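Local structure of sulfur oxidation protein soxB (Thermus thermophilus, 2WDD) at residues 104-109 with 337-342; 43-48 with 98-103. The protein probably hydrolyses the sulfur-sulfur bond of cysteine S-thiosulfonate in the sulfur oxidation pathway, as a dimanganese thiosulfohydrolase of the 5'-nucleotidase family. All coordinates share one frame; numbering follows the deposited sequence.

Interaction 1: 104-109 with 337-342; sequences MGALTA and EHLPKA
Ala109 and Ala342 bring the two backbones to 5.0 Å between CA atoms, and Ala106 and Leu339 to 6.3 Å, where 337-342 passes along the first turns of helix 104-120. Ala342, at the N-cap position of helix 343-353, turns its methyl onto helix 104-120: its CB lies 3.3 Å from Gly105 O and also meets Thr108 CG2 at 3.9 Å. Thr108 is turned with CG2 anti to its own backbone N (chi1 -60° for OG1), which leaves the methyl for Ala342 while OG1 bonds back to Met104 O at 2.7 Å. That carbonyl is gripped twice, since Thr108 N and OG1 reach it from opposite faces of its plane, and OG1 is also hydrogen-bonded to Trp151 NE1 on helix 146-155. A valine in place of Thr108 would probably leave Trp151 NE1 without this mate and Met104 O with one bond fewer. Farther along, Ala109 CB presses tightly on Pro340 O at 3.0 Å, while Leu339 CD1 reaches Ala106 CB at 4.0 Å. None of these polar bonds joins 104-109 to 337-342; the contact rests on apolar packing, and the alanine methyls let the two backbones come close.

Interaction 2: 43-48 with 98-103; sequences PHYFME and FGPIGG
His44 and Ile101 form a single antiparallel bridge of the hydrogen-bonded kind: His44 N donates to Ile101 O at 2.8 Å and Ile101 N to His44 O at 2.7 Å. Ile101 can be followed outward from there. Its CB stands 4.1 Å from His44 O; CG1, placed between the backbone N and the carbonyl carbon (chi1 55°), folds back to 3.4 Å from the same oxygen. CD1 then ends 3.6 Å from His44 NE2, meeting the imidazole obliquely, and also touches Phe46 CB. The polar ends of that imidazole are held elsewhere, ND1 by Thr408 OG1 and NE2 by Ala308 O, which should fix the ring's rotation. Pro100 is pressed from two directions. Its CG packs on Pro43 CB, and its CB lies over one face of the Tyr45 ring in a CH-pi contact, 4.1 Å from the centroid. Gly103, the N-cap residue of helix 104-120, lets Pro43 come close, since a CB there would clash with Pro43 CD. A single beta bridge, backed by proline and tyrosine packing, thus ties the two irregular segments together just ahead of helix 104-120. The dimanganese centre is nearby: the contact joins the loop after strand 29-34, which carries Phe46 near the manganese ligand His288, to the segment leading from helix 91-98 into helix 104-120.

How the interactions relate
One segment of each contact is continuous with the other's: 98-103 runs straight into 104-109, so interaction 2 holds the approach to helix 104-120 and interaction 1 its first turns. Their centres are 12 Å apart, and they touch where Glu337 OE2 packs 3.7 Å from Pro100 CD. Both are mostly buried with an exposed margin, at Pro340 and Lys341 in interaction 1 and at Pro43 in interaction 2. Interaction 1 lies away from the metals, whereas interaction 2 sits nearer the chain centre and, through Phe46, nearer the manganese site. Their chemistry differs too: 104-109 and 337-342 meet through apolar side chains, mostly methyls, against one another and against carbonyl oxygens, while 43-48 and 98-103 pair their backbones and add ring packing.

Interaction 1: 104-109 with 337-342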
# COMPACT_ATOMS: atom_id res chain seq x y z
N MET A 104 -6.16 -9.98 -11.09
CA MET A 104 -7.52 -9.48 -11.20
C MET A 104 -8.49 -10.61 -11.53
O MET A 104 -9.65 -10.59 -11.11
CB MET A 104 -7.60 -8.38 -12.26
CG MET A 104 -6.99 -7.07 -11.79
SD MET A 104 -6.66 -5.95 -13.15
CE MET A 104 -6.20 -4.47 -12.27
N GLY A 105 -8.00 -11.62 -12.26
CA GLY A 105 -8.84 -12.75 -12.60
C GLY A 105 -9.32 -13.47 -11.35
O GLY A 105 -10.53 -13.62 -11.12
N ALA A 106 -8.37 -13.89 -10.53
CA ALA A 106 -8.71 -14.60 -9.30
C ALA A 106 -9.50 -13.75 -8.30
O ALA A 106 -10.42 -14.25 -7.66
CB ALA A 106 -7.46 -15.17 -8.65
N LEU A 107 -9.14 -12.48 -8.17
CA LEU A 107 -9.86 -11.60 -7.24
C LEU A 107 -11.31 -11.48 -7.70
O LEU A 107 -12.24 -11.50 -6.89
CB LEU A 107 -9.18 -10.22 -7.14
CG LEU A 107 -9.86 -9.14 -6.30
CD1 LEU A 107 -10.09 -9.59 -4.85
CD2 LEU A 107 -9.08 -7.83 -6.33
N THR A 108 -11.51 -11.38 -9.01
CA THR A 108 -12.87 -11.31 -9.57
C THR A 108 -13.63 -12.60 -9.30
O THR A 108 -14.79 -12.57 -8.88
CB THR A 108 -12.83 -11.00 -11.06
OG1 THR A 108 -12.18 -9.74 -11.26
CG2 THR A 108 -14.24 -10.94 -11.63
N ALA A 109 -12.98 -13.74 -9.53
CA ALA A 109 -13.61 -15.04 -9.30
C ALA A 109 -14.07 -15.16 -7.85
O ALA A 109 -15.19 -15.61 -7.57
CB ALA A 109 -12.64 -16.17 -9.65
N GLU A 337 -4.16 -20.44 -7.76
CA GLU A 337 -4.14 -21.89 -7.97
C GLU A 337 -5.32 -22.59 -7.31
O GLU A 337 -5.53 -23.79 -7.52
CB GLU A 337 -2.84 -22.51 -7.43
CG GLU A 337 -1.60 -22.07 -8.16
CD GLU A 337 -0.37 -22.84 -7.74
OE1 GLU A 337 -0.50 -23.84 -7.00
OE2 GLU A 337 0.73 -22.44 -8.17
N HIS A 338 -6.09 -21.86 -6.52
CA HIS A 338 -7.17 -22.47 -5.76
C HIS A 338 -8.55 -21.86 -5.97
O HIS A 338 -9.48 -22.09 -5.20
CB HIS A 338 -6.78 -22.50 -4.29
CG HIS A 338 -5.47 -23.19 -4.06
ND1 HIS A 338 -5.36 -24.57 -4.04
CD2 HIS A 338 -4.21 -22.71 -3.99
CE1 HIS A 338 -4.09 -24.90 -3.92
NE2 HIS A 338 -3.37 -23.80 -3.89
N LEU A 339 -8.66 -21.10 -7.05
CA LEU A 339 -9.90 -20.45 -7.42
C LEU A 339 -10.20 -20.71 -8.88
O LEU A 339 -9.29 -20.91 -9.69
CB LEU A 339 -9.78 -18.94 -7.19
CG LEU A 339 -9.77 -18.50 -5.73
CD1 LEU A 339 -9.27 -17.06 -5.62
CD2 LEU A 339 -11.17 -18.65 -5.13
N PRO A 340 -11.49 -20.67 -9.25
CA PRO A 340 -11.85 -20.86 -10.65
C PRO A 340 -11.49 -19.60 -11.43
O PRO A 340 -11.21 -18.55 -10.84
CB PRO A 340 -13.38 -21.01 -10.60
CG PRO A 340 -13.79 -20.38 -9.32
CD PRO A 340 -12.66 -20.63 -8.36
N LYS A 341 -11.49 -19.70 -12.75
CA LYS A 341 -11.14 -18.55 -13.58
C LYS A 341 -12.33 -17.63 -13.78
O LYS A 341 -13.47 -18.07 -13.82
CB LYS A 341 -10.65 -19.02 -14.95
CG LYS A 341 -9.49 -19.99 -14.91
CD LYS A 341 -8.17 -19.26 -14.97
CE LYS A 341 -7.21 -19.92 -15.95
NZ LYS A 341 -5.98 -19.12 -16.13
N ALA A 342 -12.04 -16.34 -13.91
CA ALA A 342 -13.04 -15.35 -14.28
C ALA A 342 -12.71 -15.15 -15.76
O ALA A 342 -11.79 -14.41 -16.11
CB ALA A 342 -12.84 -14.04 -13.50

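Interaction 2: 43-48 with 98-103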
# COMPACT_ATOMS: atom_id res chain seq x y z
N PRO A 43 -1.43 -12.73 -11.03
CA PRO A 43 -1.00 -13.42 -9.81
C PRO A 43 0.49 -13.12 -9.61
O PRO A 43 1.26 -13.09 -10.58
CB PRO A 43 -1.18 -14.89 -10.16
CG PRO A 43 -2.30 -14.90 -11.16
CD PRO A 43 -2.10 -13.65 -11.98
N HIS A 44 0.88 -12.86 -8.38
CA HIS A 44 2.27 -12.55 -8.08
C HIS A 44 2.53 -12.89 -6.62
O HIS A 44 1.67 -13.49 -5.96
CB HIS A 44 2.58 -11.07 -8.39
CG HIS A 44 1.86 -10.09 -7.52
ND1 HIS A 44 2.53 -9.16 -6.74
CD2 HIS A 44 0.54 -9.87 -7.31
CE1 HIS A 44 1.64 -8.44 -6.07
NE2 HIS A 44 0.43 -8.87 -6.38
N TYR A 45 3.69 -12.52 -6.09
CA TYR A 45 3.97 -12.81 -4.69
C TYR A 45 4.12 -11.51 -3.95
O TYR A 45 4.60 -10.53 -4.52
CB TYR A 45 5.22 -13.66 -4.57
CG TYR A 45 5.10 -14.95 -5.34
CD1 TYR A 45 4.50 -16.07 -4.76
CD2 TYR A 45 5.52 -15.03 -6.66
CE1 TYR A 45 4.37 -17.26 -5.48
CE2 TYR A 45 5.39 -16.21 -7.39
CZ TYR A 45 4.84 -17.32 -6.78
OH TYR A 45 4.70 -18.49 -7.51
N PHE A 46 3.68 -11.48 -2.70
CA PHE A 46 3.75 -10.25 -1.90
C PHE A 46 3.94 -10.60 -0.43
O PHE A 46 2.99 -10.97 0.26
CB PHE A 46 2.47 -9.42 -2.09
CG PHE A 46 2.56 -8.02 -1.53
CD1 PHE A 46 2.94 -6.95 -2.33
CD2 PHE A 46 2.22 -7.77 -0.20
CE1 PHE A 46 3.01 -5.67 -1.81
CE2 PHE A 46 2.30 -6.49 0.32
CZ PHE A 46 2.69 -5.44 -0.48
N MET A 47 5.19 -10.51 0.03
CA MET A 47 5.53 -10.82 1.41
C MET A 47 5.30 -9.63 2.33
O MET A 47 5.66 -8.50 1.98
CB MET A 47 6.99 -11.24 1.49
CG MET A 47 7.40 -11.75 2.87
SD MET A 47 9.16 -12.14 2.93
CE MET A 47 9.78 -10.51 3.36
N GLU A 48 4.77 -9.90 3.52
CA GLU A 48 4.62 -8.85 4.51
C GLU A 48 5.99 -8.44 5.04
O GLU A 48 6.98 -9.17 4.91
CB GLU A 48 3.72 -9.31 5.66
CG GLU A 48 2.29 -9.57 5.19
CD GLU A 48 1.61 -8.31 4.66
OE1 GLU A 48 1.67 -7.26 5.34
OE2 GLU A 48 1.05 -8.36 3.55
N PHE A 98 1.44 -22.85 -1.64
CA PHE A 98 0.12 -22.34 -1.97
C PHE A 98 0.01 -21.59 -3.29
O PHE A 98 -1.09 -21.35 -3.77
CB PHE A 98 -0.40 -21.46 -0.83
CG PHE A 98 -0.54 -22.18 0.49
CD1 PHE A 98 -1.32 -23.33 0.59
CD2 PHE A 98 0.16 -21.75 1.60
CE1 PHE A 98 -1.42 -24.01 1.79
CE2 PHE A 98 0.05 -22.41 2.81
CZ PHE A 98 -0.76 -23.54 2.92
N GLY A 99 1.14 -21.21 -3.86
CA GLY A 99 1.10 -20.49 -5.12
C GLY A 99 1.02 -18.99 -4.95
O GLY A 99 0.99 -18.47 -3.82
N PRO A 100 1.01 -18.25 -6.07
CA PRO A 100 0.97 -16.79 -6.04
C PRO A 100 -0.38 -16.29 -5.53
O PRO A 100 -1.39 -17.01 -5.56
CB PRO A 100 1.12 -16.42 -7.52
CG PRO A 100 0.51 -17.58 -8.24
CD PRO A 100 0.91 -18.78 -7.44
N ILE A 101 -0.38 -15.04 -5.09
CA ILE A 101 -1.59 -14.38 -4.62
C ILE A 101 -2.07 -13.37 -5.67
O ILE A 101 -1.36 -13.06 -6.64
CB ILE A 101 -1.38 -13.69 -3.25
CG1 ILE A 101 -0.20 -12.71 -3.27
CG2 ILE A 101 -1.18 -14.73 -2.15
CD1 ILE A 101 -0.50 -11.42 -4.03
N GLY A 102 -3.28 -12.88 -5.48
CA GLY A 102 -3.83 -11.85 -6.33
C GLY A 102 -4.08 -12.23 -7.77
O GLY A 102 -4.31 -13.40 -8.12
N GLY A 103 -4.04 -11.20 -8.62
CA GLY A 103 -4.39 -11.28 -10.02
C GLY A 103 -5.83 -10.80 -10.09
O GLY A 103 -6.66 -11.13 -9.23